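Local coordinates for haloacid dehalogenase domain protein hydrolase (Planctomyces limnophilus, PDB 4OVY) that probably acts as a metal-dependent hydrolase, perhaps a phosphatase, of the haloacid dehalogenase superfamily, and carries a calcium ion, at residues Pro5-Ser10 with Arg296-Val300; Gly45-Cys49 with Cys138-Met143; Glu50-Tyr54 with Tyr268-Phe274; His107-Asp112 with Val200-Ala205; Asn234-Tyr239 with Gly275-Ala280. All blocks are in the same frame, centred on the assembly; numbering follows the deposited sequence.

How the interactions relate
Interactions 2, 3 and 5 surround the calcium site, whose protein ligands in this chain are D42, D44 and N234. T46 OG1 of interaction 2 lies 2.9 Å from N234 OD1 of interaction 5, a probable hydrogen bond beside the metal. Interactions 3 and 5 have centres about 11 Å apart and share a salt bridge, R270 NH2 to D278 OD1 at 2.6 Å. Interaction 1 stands one layer further out, with the side chain of W298 about 12 Å from the calcium, and meets interaction 2 where W7 NE1 reaches P142 O at 2.8 Å. Interaction 4 is remote, its centre about 43 Å from that of interaction 1, and reaches the second subunit instead.

Interaction 1: Pro5-Ser10 with Arg296-Val300; sequences PSWNDS and RDWKV. With EDO (1,2-ethanediol), chain G.
W7 receives W298 on one face of its indole: NE1 of W298 stands 3.5 Å from W7 CZ3, and W7 CE3 lies at the W298 edge, in its plane. The T-shaped pair has planes at 72° and rises from a single antiparallel beta bridge, in which W7 and W298 form the non-hydrogen-bonded pair. K299 N to S6 O (2.8 Å) and N8 N to D297 O (3.0 Å) flank it, tying the loop before helix 11-24 to the end of helix 294-297. Helix 141-152 packs against both indoles. N8 ND2 gives one N-H to R296 O at 2.8 Å, close to the amide plane, and another to O2 of a bound 1,2-ethanediol. OD1 accepts K299 NZ in the carbonyl plane at 2.9 Å; the lysine chain runs extended and then bends at its last torsion (chi4 -74°) to turn NZ onto that oxygen. S10 OG, which N-caps helix 11-24 at R13 N, donates to a water that donates to D297 O at 2.9 Å.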
# COMPACT_ATOMS: atom_id res chain seq x y z
N PRO A 5 25.74 -11.74 12.53
CA PRO A 5 26.54 -12.54 13.47
C PRO A 5 26.00 -13.94 13.77
O PRO A 5 26.78 -14.82 14.14
CB PRO A 5 26.55 -11.68 14.75
CG PRO A 5 25.40 -10.76 14.61
CD PRO A 5 25.23 -10.50 13.15
N SER A 6 24.70 -14.15 13.63
CA SER A 6 24.09 -15.46 13.87
C SER A 6 24.11 -16.36 12.63
O SER A 6 23.59 -17.48 12.68
CB SER A 6 22.65 -15.31 14.38
OG SER A 6 22.64 -14.71 15.65
N TRP A 7 24.71 -15.89 11.54
CA TRP A 7 24.82 -16.67 10.31
C TRP A 7 26.22 -17.24 10.16
O TRP A 7 27.20 -16.49 10.13
CB TRP A 7 24.52 -15.80 9.08
CG TRP A 7 23.12 -15.24 9.01
CD1 TRP A 7 22.55 -14.34 9.86
CD2 TRP A 7 22.14 -15.54 8.02
NE1 TRP A 7 21.26 -14.05 9.45
CE2 TRP A 7 20.99 -14.78 8.33
CE3 TRP A 7 22.11 -16.37 6.89
CZ2 TRP A 7 19.82 -14.83 7.55
CZ3 TRP A 7 20.96 -16.41 6.12
CH2 TRP A 7 19.83 -15.65 6.45
N ASN A 8 26.31 -18.57 10.05
CA ASN A 8 27.56 -19.26 9.71
C ASN A 8 27.95 -18.97 8.27
O ASN A 8 27.14 -18.46 7.49
CB ASN A 8 27.39 -20.79 9.82
CG ASN A 8 27.20 -21.27 11.23
OD1 ASN A 8 27.82 -20.76 12.17
ND2 ASN A 8 26.35 -22.27 11.40
N ASP A 9 29.18 -19.31 7.89
CA ASP A 9 29.56 -19.26 6.50
C ASP A 9 28.69 -20.29 5.77
O ASP A 9 28.59 -21.43 6.21
CB ASP A 9 31.04 -19.56 6.30
CG ASP A 9 31.50 -19.34 4.85
OD1 ASP A 9 30.82 -18.62 4.08
OD2 ASP A 9 32.54 -19.89 4.49
N SER A 10 28.05 -19.87 4.69
CA SER A 10 27.14 -20.71 3.94
C SER A 10 26.89 -20.08 2.58
O SER A 10 27.21 -18.91 2.37
CB SER A 10 25.80 -20.84 4.69
OG SER A 10 25.07 -19.62 4.66
N ARG A 296 22.13 -26.10 9.64
CA ARG A 296 23.56 -25.89 9.42
C ARG A 296 23.98 -24.42 9.36
O ARG A 296 25.11 -24.10 9.71
CB ARG A 296 24.00 -26.61 8.15
CG ARG A 296 23.89 -28.12 8.25
CD ARG A 296 24.54 -28.82 7.07
NE ARG A 296 26.00 -28.65 7.05
CZ ARG A 296 26.87 -29.36 7.77
NH1 ARG A 296 28.17 -29.11 7.65
NH2 ARG A 296 26.46 -30.31 8.61
N ASP A 297 23.07 -23.54 8.93
CA ASP A 297 23.46 -22.17 8.56
C ASP A 297 23.25 -21.13 9.66
O ASP A 297 23.78 -20.03 9.56
CB ASP A 297 22.71 -21.71 7.30
CG ASP A 297 23.03 -22.56 6.07
OD1 ASP A 297 23.96 -23.40 6.13
OD2 ASP A 297 22.35 -22.39 5.04
N TRP A 298 22.46 -21.47 10.68
CA TRP A 298 22.09 -20.52 11.73
C TRP A 298 22.63 -20.96 13.09
O TRP A 298 22.37 -22.08 13.54
CB TRP A 298 20.56 -20.38 11.79
CG TRP A 298 19.95 -19.58 10.66
CD1 TRP A 298 20.61 -18.92 9.67
CD2 TRP A 298 18.56 -19.31 10.46
NE1 TRP A 298 19.73 -18.28 8.85
CE2 TRP A 298 18.46 -18.50 9.31
CE3 TRP A 298 17.39 -19.67 11.13
CZ2 TRP A 298 17.23 -18.05 8.81
CZ3 TRP A 298 16.16 -19.22 10.63
CH2 TRP A 298 16.10 -18.42 9.48
N LYS A 299 23.38 -20.06 13.73
CA LYS A 299 24.05 -20.35 15.00
C LYS A 299 23.05 -20.44 16.15
O LYS A 299 23.26 -21.18 17.10
CB LYS A 299 25.08 -19.26 15.34
CG LYS A 299 26.25 -19.15 14.38
CD LYS A 299 27.26 -18.13 14.92
CE LYS A 299 28.20 -17.60 13.85
NZ LYS A 299 29.21 -18.62 13.47
N VAL A 300 21.99 -19.65 16.04
CA VAL A 300 20.86 -19.69 16.96
C VAL A 300 19.59 -19.55 16.14
O VAL A 300 19.64 -19.04 15.02
CB VAL A 300 20.93 -18.58 18.04
CG1 VAL A 300 22.20 -18.71 18.86
CG2 VAL A 300 20.85 -17.18 17.42
C1 EDO G . 24.49 -25.19 14.02
O1 EDO G . 25.09 -25.07 12.72
C2 EDO G . 25.09 -24.17 14.97
O2 EDO G . 25.99 -23.30 14.28
O HOH W 1 24.64 -18.73 7.10
O HOH W 2 26.65 -23.43 7.09

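Interaction 2: Gly45-Cys49 with Cys138-Met143; sequences GTLWC and CVYQPM. With EDO (1,2-ethanediol), chain F.
This is a wholly buried contact between the loop that leaves strand 38-41 and the turn leading into helix 141-152, with Y140 at the N-cap position. A single beta bridge pairs W48 with V139; Y140 N donates to L47 O at 2.9 Å and C49 N to C138 O at 3.1 Å. W48 CA sits over one face of the Y140 ring, toward the rim, while T46 O meets the ring edge in its plane, 3.3 Å from CD2. That carbonyl has no hydrogen-bond partner in the model, and M143 CG, a selenomethionine carbon, adds a second apolar neighbour at 3.4 Å. Y140 OH is hydrogen-bonded to E265. Replacing Y140 by alanine would probably leave E265 without this partner and open a gap beneath the W48 backbone. L47 and M143 cross at about a right angle; bends at chi2 and chi3 (-64° and -72°) curl the M143 chain so that CE meets L47 CD2 at 3.8 Å. W48 NE1 turns back to D44 OD1. The loop holds the end of a sequence consistent with the DxDx(T/V) motif of haloacid dehalogenase enzymes (D42, D44, T46), at the end of a central strand beside the calcium site.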
# COMPACT_ATOMS: atom_id res chain seq x y z
N GLY A 45 6.79 -18.99 8.71
CA GLY A 45 7.80 -19.92 8.24
C GLY A 45 9.05 -19.27 7.65
O GLY A 45 10.00 -19.97 7.31
N THR A 46 9.03 -17.95 7.53
CA THR A 46 10.14 -17.20 6.96
C THR A 46 10.77 -16.29 8.03
O THR A 46 11.98 -16.29 8.20
CB THR A 46 9.67 -16.38 5.74
OG1 THR A 46 9.32 -17.29 4.68
CG2 THR A 46 10.76 -15.44 5.24
N LEU A 47 9.93 -15.53 8.73
CA LEU A 47 10.37 -14.66 9.83
C LEU A 47 10.08 -15.25 11.21
O LEU A 47 10.72 -14.88 12.20
CB LEU A 47 9.68 -13.29 9.73
CG LEU A 47 10.02 -12.44 8.50
CD1 LEU A 47 9.27 -11.11 8.53
CD2 LEU A 47 11.52 -12.19 8.41
N TRP A 48 9.09 -16.14 11.30
CA TRP A 48 8.73 -16.76 12.57
C TRP A 48 8.11 -18.14 12.37
O TRP A 48 7.82 -18.55 11.24
CB TRP A 48 7.82 -15.84 13.39
CG TRP A 48 6.38 -15.74 12.94
CD1 TRP A 48 5.86 -16.08 11.73
CD2 TRP A 48 5.29 -15.22 13.72
NE1 TRP A 48 4.51 -15.82 11.71
CE2 TRP A 48 4.14 -15.28 12.91
CE3 TRP A 48 5.18 -14.70 15.01
CZ2 TRP A 48 2.90 -14.86 13.36
CZ3 TRP A 48 3.94 -14.28 15.45
CH2 TRP A 48 2.82 -14.36 14.63
N CYS A 49 7.88 -18.83 13.47
CA CYS A 49 7.45 -20.22 13.45
C CYS A 49 5.99 -20.40 13.00
O CYS A 49 5.13 -19.62 13.39
CB CYS A 49 7.65 -20.78 14.85
SG CYS A 49 7.37 -22.55 14.98
N CYS A 138 8.84 -16.20 19.10
CA CYS A 138 9.21 -17.34 18.26
C CYS A 138 9.58 -16.86 16.86
O CYS A 138 9.29 -17.51 15.85
CB CYS A 138 8.09 -18.37 18.26
SG CYS A 138 7.69 -18.96 19.93
N VAL A 139 10.25 -15.71 16.82
CA VAL A 139 10.76 -15.12 15.59
C VAL A 139 12.21 -15.56 15.44
O VAL A 139 12.85 -15.96 16.42
CB VAL A 139 10.64 -13.58 15.58
CG1 VAL A 139 9.18 -13.16 15.66
CG2 VAL A 139 11.43 -12.96 16.73
N TYR A 140 12.72 -15.51 14.21
CA TYR A 140 14.06 -15.99 13.92
C TYR A 140 15.10 -14.89 14.07
O TYR A 140 15.09 -13.91 13.32
CB TYR A 140 14.13 -16.60 12.52
CG TYR A 140 13.11 -17.70 12.28
CD1 TYR A 140 12.81 -18.64 13.27
CD2 TYR A 140 12.45 -17.80 11.07
CE1 TYR A 140 11.88 -19.64 13.05
CE2 TYR A 140 11.53 -18.80 10.83
CZ TYR A 140 11.24 -19.71 11.82
OH TYR A 140 10.31 -20.70 11.59
N GLN A 141 15.98 -15.05 15.05
CA GLN A 141 17.01 -14.08 15.35
C GLN A 141 17.89 -13.77 14.12
O GLN A 141 18.21 -12.61 13.87
CB GLN A 141 17.86 -14.55 16.54
CG GLN A 141 19.09 -13.72 16.83
CD GLN A 141 18.77 -12.29 17.26
OE1 GLN A 141 17.76 -12.03 17.91
NE2 GLN A 141 19.66 -11.37 16.92
N PRO A 142 18.27 -14.81 13.34
CA PRO A 142 19.04 -14.51 12.13
C PRO A 142 18.28 -13.63 11.13
O PRO A 142 18.89 -12.83 10.42
CB PRO A 142 19.33 -15.90 11.55
CG PRO A 142 19.28 -16.81 12.72
CD PRO A 142 18.18 -16.26 13.58
N MSE A 143 16.96 -13.75 11.08
CA MSE A 143 16.17 -12.92 10.17
C MSE A 143 16.03 -11.53 10.72
O MSE A 143 15.99 -10.57 9.96
CB MSE A 143 14.80 -13.55 9.88
CG MSE A 143 14.93 -14.92 9.22
SE MSE A 143 15.79 -14.81 7.43
CE MSE A 143 14.26 -14.00 6.50
C1 EDO F . 18.50 -6.68 15.55
O1 EDO F . 19.83 -6.59 15.02
C2 EDO F . 18.31 -8.05 16.19
O2 EDO F . 19.31 -8.25 17.20

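Interaction 3: Glu50-Tyr54 with Tyr268-Phe274; sequences EQPMY and YDRQSPF
F274 lies with one ring face under the backbone of M53, whose CA stands 3.8 Å from the ring centroid and almost on its normal, a CH-pi contact. The edge of the same ring points at the face of Y54 in a T-shaped pair, planes at 85°, with Y54 CE2 3.5 Å from F274 CD1. The phenylalanine thus wedges into the bend of the loop between strand 38-41 and helix 55-67, a loop that also carries the metal-binding D42 and D44 of the haloacid dehalogenase fold and holds a cis peptide before P52. Helices 55-67 and 88-91 also touch this ring, and Y54 OH continues to G275 N. A second ring, Y268, is covered on one face by Q51: NE2 hangs 3.3 Å above the plane over the ring centre, the amide tilted 64° to it. A bend at the second torsion (chi2 -66°) brings the Q51 amide over that face. E50, a calcium ligand in a structure of this protein though not bound to the ion here, accepts Y268 OH on OE2 at 2.6 Å through the anti lone pair, and also a weak hydrogen bond from N234. A water donates to Y268 OH at 2.8 Å and accepts E50 N.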
# COMPACT_ATOMS: atom_id res chain seq x y z
N GLU A 50 5.74 -21.44 12.20
CA GLU A 50 4.39 -21.75 11.69
C GLU A 50 3.95 -23.19 12.00
O GLU A 50 3.02 -23.70 11.38
CB GLU A 50 4.33 -21.52 10.17
CG GLU A 50 5.23 -22.45 9.39
CD GLU A 50 5.24 -22.20 7.90
OE1 GLU A 50 4.36 -21.47 7.39
OE2 GLU A 50 6.15 -22.74 7.24
N GLN A 51 4.63 -23.83 12.94
CA GLN A 51 4.25 -25.15 13.44
C GLN A 51 3.89 -25.00 14.92
O GLN A 51 4.51 -24.19 15.61
CB GLN A 51 5.41 -26.14 13.27
CG GLN A 51 5.85 -26.38 11.84
CD GLN A 51 4.80 -27.07 10.97
OE1 GLN A 51 3.87 -27.69 11.47
NE2 GLN A 51 4.96 -26.96 9.66
N PRO A 52 2.90 -25.77 15.40
CA PRO A 52 2.11 -26.81 14.72
C PRO A 52 1.06 -26.28 13.76
O PRO A 52 0.42 -27.08 13.07
CB PRO A 52 1.44 -27.55 15.89
CG PRO A 52 1.29 -26.51 16.94
CD PRO A 52 2.49 -25.61 16.81
N MSE A 53 0.86 -24.97 13.72
CA MSE A 53 -0.04 -24.34 12.74
C MSE A 53 0.29 -22.88 12.58
O MSE A 53 1.00 -22.29 13.40
CB MSE A 53 -1.51 -24.47 13.17
CG MSE A 53 -1.80 -23.76 14.48
SE MSE A 53 -3.65 -24.08 15.07
CE MSE A 53 -3.27 -25.80 15.96
N TYR A 54 -0.24 -22.26 11.52
CA TYR A 54 -0.10 -20.82 11.34
C TYR A 54 -0.60 -20.16 12.61
O TYR A 54 -1.63 -20.56 13.16
CB TYR A 54 -0.90 -20.33 10.12
CG TYR A 54 -0.55 -21.03 8.81
CD1 TYR A 54 0.77 -21.17 8.40
CD2 TYR A 54 -1.55 -21.52 7.97
CE1 TYR A 54 1.10 -21.80 7.21
CE2 TYR A 54 -1.23 -22.14 6.76
CZ TYR A 54 0.09 -22.28 6.39
OH TYR A 54 0.43 -22.90 5.20
N TYR A 268 10.53 -29.95 8.30
CA TYR A 268 9.44 -30.24 7.37
C TYR A 268 9.70 -29.63 6.00
O TYR A 268 10.38 -28.63 5.90
CB TYR A 268 8.11 -29.69 7.90
CG TYR A 268 8.06 -28.18 8.11
CD1 TYR A 268 8.48 -27.61 9.30
CD2 TYR A 268 7.56 -27.33 7.12
CE1 TYR A 268 8.43 -26.24 9.50
CE2 TYR A 268 7.50 -25.96 7.30
CZ TYR A 268 7.93 -25.42 8.50
OH TYR A 268 7.87 -24.07 8.70
N ASP A 269 9.16 -30.25 4.97
CA ASP A 269 9.11 -29.63 3.65
C ASP A 269 7.95 -30.17 2.80
O ASP A 269 6.86 -29.58 2.79
CB ASP A 269 10.48 -29.65 2.91
CG ASP A 269 11.22 -30.98 3.02
OD1 ASP A 269 10.63 -32.07 2.88
OD2 ASP A 269 12.46 -30.93 3.20
N ARG A 270 8.17 -31.30 2.13
CA ARG A 270 7.26 -31.74 1.06
C ARG A 270 5.93 -32.31 1.54
O ARG A 270 4.95 -32.31 0.79
CB ARG A 270 7.97 -32.77 0.17
CG ARG A 270 9.23 -32.24 -0.49
CD ARG A 270 9.78 -33.18 -1.55
NE ARG A 270 11.15 -32.83 -1.94
CZ ARG A 270 11.48 -31.97 -2.91
NH1 ARG A 270 12.76 -31.74 -3.16
NH2 ARG A 270 10.56 -31.36 -3.63
N GLN A 271 5.89 -32.77 2.79
CA GLN A 271 4.72 -33.45 3.35
C GLN A 271 3.93 -32.59 4.34
O GLN A 271 2.94 -33.05 4.90
CB GLN A 271 5.14 -34.74 4.07
CG GLN A 271 6.04 -35.67 3.27
CD GLN A 271 5.29 -36.43 2.20
OE1 GLN A 271 4.68 -35.83 1.31
NE2 GLN A 271 5.32 -37.75 2.28
N SER A 272 4.35 -31.35 4.56
CA SER A 272 3.80 -30.55 5.63
C SER A 272 2.48 -29.93 5.21
O SER A 272 2.38 -29.35 4.14
CB SER A 272 4.76 -29.44 6.03
OG SER A 272 4.29 -28.77 7.17
N PRO A 273 1.44 -30.04 6.06
CA PRO A 273 0.22 -29.30 5.76
C PRO A 273 0.40 -27.78 5.89
O PRO A 273 -0.30 -27.03 5.23
CB PRO A 273 -0.78 -29.83 6.79
CG PRO A 273 0.02 -30.47 7.86
CD PRO A 273 1.32 -30.90 7.25
N PHE A 274 1.34 -27.34 6.73
CA PHE A 274 1.61 -25.92 6.93
C PHE A 274 2.99 -25.59 6.37
O PHE A 274 3.98 -26.22 6.74
CB PHE A 274 1.53 -25.57 8.41
CG PHE A 274 0.17 -25.86 9.01
CD1 PHE A 274 -0.90 -25.01 8.76
CD2 PHE A 274 -0.04 -26.98 9.81
CE1 PHE A 274 -2.15 -25.26 9.29
CE2 PHE A 274 -1.29 -27.23 10.35
CZ PHE A 274 -2.35 -26.38 10.08
O HOH W 3 7.93 -23.22 11.36

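Interaction 4: His107-Asp112 with Val200-Ala205; sequences HAGMTD and VLVRLA
R203 and M110 run side by side and point the same way, R203 CD 4.0 Å from CG of the selenomethionine. A bend about the arginine's own CG-CD bond (chi3 51°) swings NE round to the carbonyl of H107. The bond R203 NE to H107 O is 3.2 Å long; the oxygen lies near the guanidinium plane, yet the donor sits well above the carbonyl plane, 57° out of it. F115 serves both residues, taking R203 in a cation-pi contact and H107 edge-to-face. The backbones beneath are joined as in antiparallel strands, with T111 bridged to V202, R203 N bonded to M110 O, and D112 N to L201 O at 2.9 Å. G109 N reaches R203 O at 2.8 Å from the type II turn H107-M110. The loop between helices 95-106 and 112-125 thereby lines strand 198-204 on the edge not used by strand 183-195. T111 crosses V200 obliquely, CG2 to CB at 3.8 Å, and A108 CB meets A205 CB at the same distance. A leucine in place of R203 would probably leave H107 O without this donor and F115 without its cation. A water donates to D112 OD1 at 2.6 Å and accepts L201 N, while OD2 forms a salt bridge with R221 of the second subunit. The aspartate's charge thus serves the dimer interface, and the hold on the strand is mainly backbone bonding.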
# COMPACT_ATOMS: atom_id res chain seq x y z
N HIS A 107 -15.45 -11.80 12.84
CA HIS A 107 -15.15 -10.43 13.28
C HIS A 107 -15.78 -9.33 12.43
O HIS A 107 -15.32 -8.19 12.45
CB HIS A 107 -13.64 -10.24 13.33
CG HIS A 107 -12.98 -11.15 14.30
ND1 HIS A 107 -12.65 -12.45 14.00
CD2 HIS A 107 -12.62 -10.97 15.59
CE1 HIS A 107 -12.10 -13.03 15.05
NE2 HIS A 107 -12.07 -12.14 16.03
N ALA A 108 -16.84 -9.65 11.69
CA ALA A 108 -17.54 -8.66 10.87
C ALA A 108 -18.37 -7.75 11.76
O ALA A 108 -18.87 -8.19 12.79
CB ALA A 108 -18.43 -9.35 9.84
N GLY A 109 -18.50 -6.49 11.37
CA GLY A 109 -19.34 -5.53 12.09
C GLY A 109 -18.63 -4.72 13.17
O GLY A 109 -19.20 -3.77 13.70
N MSE A 110 -17.40 -5.11 13.50
CA MSE A 110 -16.60 -4.35 14.47
C MSE A 110 -15.66 -3.44 13.73
O MSE A 110 -15.42 -3.63 12.53
CB MSE A 110 -15.87 -5.30 15.42
CG MSE A 110 -14.67 -6.01 14.81
SE MSE A 110 -13.71 -7.07 16.17
CE MSE A 110 -15.21 -8.24 16.71
N THR A 111 -15.12 -2.45 14.43
CA THR A 111 -14.19 -1.52 13.81
C THR A 111 -12.80 -2.12 13.71
O THR A 111 -12.48 -3.11 14.37
CB THR A 111 -14.08 -0.19 14.59
OG1 THR A 111 -13.48 -0.43 15.86
CG2 THR A 111 -15.46 0.45 14.78
N ASP A 112 -11.98 -1.49 12.87
CA ASP A 112 -10.56 -1.82 12.77
C ASP A 112 -9.85 -1.76 14.13
O ASP A 112 -9.09 -2.66 14.48
CB ASP A 112 -9.85 -0.93 11.73
CG ASP A 112 -9.99 0.58 12.02
OD1 ASP A 112 -10.93 1.02 12.72
OD2 ASP A 112 -9.14 1.34 11.52
N VAL A 200 -14.92 6.04 11.83
CA VAL A 200 -14.34 4.71 11.99
C VAL A 200 -14.38 3.93 10.68
O VAL A 200 -15.14 4.27 9.76
CB VAL A 200 -15.07 3.87 13.06
CG1 VAL A 200 -15.07 4.56 14.41
CG2 VAL A 200 -16.50 3.54 12.62
N LEU A 201 -13.54 2.90 10.59
CA LEU A 201 -13.65 1.91 9.53
C LEU A 201 -14.18 0.63 10.14
O LEU A 201 -13.66 0.17 11.17
CB LEU A 201 -12.30 1.63 8.87
CG LEU A 201 -11.75 2.62 7.83
CD1 LEU A 201 -12.78 2.99 6.76
CD2 LEU A 201 -11.22 3.87 8.50
N VAL A 202 -15.21 0.08 9.50
CA VAL A 202 -15.91 -1.11 9.98
C VAL A 202 -15.60 -2.28 9.06
O VAL A 202 -15.65 -2.15 7.83
CB VAL A 202 -17.43 -0.87 10.01
CG1 VAL A 202 -18.19 -2.12 10.42
CG2 VAL A 202 -17.75 0.28 10.95
N ARG A 203 -15.29 -3.43 9.65
CA ARG A 203 -15.02 -4.66 8.91
C ARG A 203 -16.30 -5.27 8.34
O ARG A 203 -17.30 -5.41 9.04
CB ARG A 203 -14.34 -5.67 9.82
CG ARG A 203 -12.98 -5.24 10.37
CD ARG A 203 -12.50 -6.20 11.43
NE ARG A 203 -12.57 -7.58 10.95
CZ ARG A 203 -11.59 -8.23 10.33
NH1 ARG A 203 -10.40 -7.66 10.12
NH2 ARG A 203 -11.80 -9.48 9.93
N LEU A 204 -16.26 -5.62 7.06
CA LEU A 204 -17.38 -6.27 6.39
C LEU A 204 -17.17 -7.78 6.29
O LEU A 204 -16.05 -8.28 6.41
CB LEU A 204 -17.55 -5.67 4.99
CG LEU A 204 -17.75 -4.16 4.92
CD1 LEU A 204 -17.91 -3.73 3.47
CD2 LEU A 204 -18.95 -3.73 5.76
N ALA A 205 -18.27 -8.50 6.07
CA ALA A 205 -18.23 -9.94 5.86
C ALA A 205 -18.04 -10.21 4.37
O ALA A 205 -18.82 -10.91 3.74
CB ALA A 205 -19.51 -10.59 6.37
O HOH W 4 -11.60 3.44 13.17

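Interaction 5: Asn234-Tyr239 with Gly275-Ala280; sequences NSDGDY and GRLDRA. With CA (calcium ion), chain J.
D236 grips the start of helix 279-287 with both carboxylate oxygens. OD1 accepts D278 N at 2.9 Å and A280 N at 3.0 Å from opposite faces of the carboxylate plane, and OD2 takes R279 N at 2.8 Å on its syn side. Three backbone N-H groups thus fix the rotation of the carboxylate and would probably stabilise its negative charge. D236 N in turn donates to R276 O at 2.9 Å. The segment N234-Y239 follows strand 230-233 and, as in haloacid dehalogenase relatives, supplies part of the metal site: N234 OD1, which also accepts T46 OG1 in a hydrogen bond, binds the calcium at 2.4 Å beside D42 and D44. D238 OD2 accepts both N234 N and S235 N, which probably steadies the loop behind that ligand, while D238 OD1 pairs with K216. Further out, L277 sets CB 3.4 Å from N234 O. CG of Y239 lies opposite its own N (chi1 -166°), which carries the ring to A280, Y239 CD2 4.0 Å from A280 CB, with the hydroxyl bonded to D283.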
# COMPACT_ATOMS: atom_id res chain seq x y z
N ASN A 234 9.58 -19.30 2.08
CA ASN A 234 9.89 -20.64 2.58
C ASN A 234 9.00 -21.76 2.02
O ASN A 234 9.28 -22.93 2.26
CB ASN A 234 9.78 -20.69 4.10
CG ASN A 234 8.34 -20.62 4.58
OD1 ASN A 234 7.67 -19.61 4.38
ND2 ASN A 234 7.85 -21.69 5.18
N SER A 235 7.94 -21.42 1.30
CA SER A 235 6.98 -22.44 0.87
C SER A 235 6.61 -22.27 -0.59
O SER A 235 6.97 -21.29 -1.24
CB SER A 235 5.74 -22.37 1.75
OG SER A 235 4.91 -21.28 1.36
N ASP A 236 5.87 -23.24 -1.11
CA ASP A 236 5.43 -23.18 -2.50
C ASP A 236 4.48 -22.01 -2.77
O ASP A 236 4.39 -21.55 -3.90
CB ASP A 236 4.79 -24.51 -2.91
CG ASP A 236 5.82 -25.60 -3.12
OD1 ASP A 236 7.05 -25.36 -2.94
OD2 ASP A 236 5.40 -26.73 -3.46
N GLY A 237 3.80 -21.52 -1.73
CA GLY A 237 3.02 -20.29 -1.83
C GLY A 237 3.83 -19.03 -2.15
O GLY A 237 3.25 -18.02 -2.54
N ASP A 238 5.15 -19.11 -2.00
CA ASP A 238 6.07 -18.02 -2.34
C ASP A 238 6.68 -18.11 -3.74
O ASP A 238 7.47 -17.24 -4.13
CB ASP A 238 7.21 -17.99 -1.31
CG ASP A 238 6.72 -17.66 0.08
OD1 ASP A 238 6.01 -16.64 0.21
OD2 ASP A 238 7.06 -18.40 1.03
N TYR A 239 6.32 -19.14 -4.50
CA TYR A 239 6.95 -19.42 -5.80
C TYR A 239 6.84 -18.22 -6.75
O TYR A 239 7.84 -17.79 -7.30
CB TYR A 239 6.32 -20.66 -6.46
CG TYR A 239 7.11 -21.22 -7.64
CD1 TYR A 239 7.14 -20.56 -8.86
CD2 TYR A 239 7.79 -22.43 -7.54
CE1 TYR A 239 7.85 -21.07 -9.94
CE2 TYR A 239 8.49 -22.95 -8.62
CZ TYR A 239 8.52 -22.26 -9.81
OH TYR A 239 9.21 -22.76 -10.90
N GLY A 275 3.06 -24.60 5.48
CA GLY A 275 4.33 -24.19 4.88
C GLY A 275 4.95 -25.26 3.99
O GLY A 275 6.18 -25.42 3.97
N ARG A 276 4.12 -25.98 3.24
CA ARG A 276 4.60 -27.01 2.34
C ARG A 276 5.60 -26.43 1.34
O ARG A 276 5.33 -25.43 0.68
CB ARG A 276 3.45 -27.68 1.58
CG ARG A 276 3.87 -28.95 0.84
CD ARG A 276 2.74 -29.53 0.00
NE ARG A 276 1.52 -29.74 0.78
CZ ARG A 276 1.23 -30.82 1.52
NH1 ARG A 276 2.08 -31.84 1.60
NH2 ARG A 276 0.08 -30.88 2.17
N LEU A 277 6.75 -27.08 1.26
CA LEU A 277 7.84 -26.68 0.38
C LEU A 277 8.22 -27.89 -0.45
O LEU A 277 8.68 -28.90 0.09
CB LEU A 277 9.04 -26.20 1.21
CG LEU A 277 10.32 -25.87 0.42
CD1 LEU A 277 10.06 -24.76 -0.60
CD2 LEU A 277 11.46 -25.50 1.35
N ASP A 278 8.02 -27.80 -1.76
CA ASP A 278 8.18 -28.94 -2.65
C ASP A 278 8.59 -28.47 -4.04
O ASP A 278 9.75 -28.62 -4.43
CB ASP A 278 6.88 -29.75 -2.68
CG ASP A 278 6.94 -30.95 -3.62
OD1 ASP A 278 8.03 -31.42 -4.00
OD2 ASP A 278 5.85 -31.43 -3.97
N ARG A 279 7.66 -27.86 -4.76
CA ARG A 279 7.94 -27.38 -6.11
C ARG A 279 9.04 -26.32 -6.14
O ARG A 279 9.92 -26.33 -7.01
CB ARG A 279 6.66 -26.83 -6.76
CG ARG A 279 5.46 -27.77 -6.72
CD ARG A 279 5.77 -29.13 -7.31
NE ARG A 279 4.67 -30.06 -7.15
CZ ARG A 279 4.71 -31.33 -7.53
NH1 ARG A 279 5.80 -31.83 -8.11
NH2 ARG A 279 3.65 -32.12 -7.34
N ALA A 280 9.00 -25.41 -5.17
CA ALA A 280 10.00 -24.34 -5.10
C ALA A 280 11.39 -24.89 -4.78
O ALA A 280 12.40 -24.37 -5.27
CB ALA A 280 9.60 -23.29 -4.07
CA CA J . 5.29 -19.20 4.42
O HOH W 5 8.86 -24.55 4.40
O HOH W 6 4.24 -18.91 1.82
O HOH W 7 2.70 -24.19 0.13
O HOH W 8 3.93 -20.71 4.91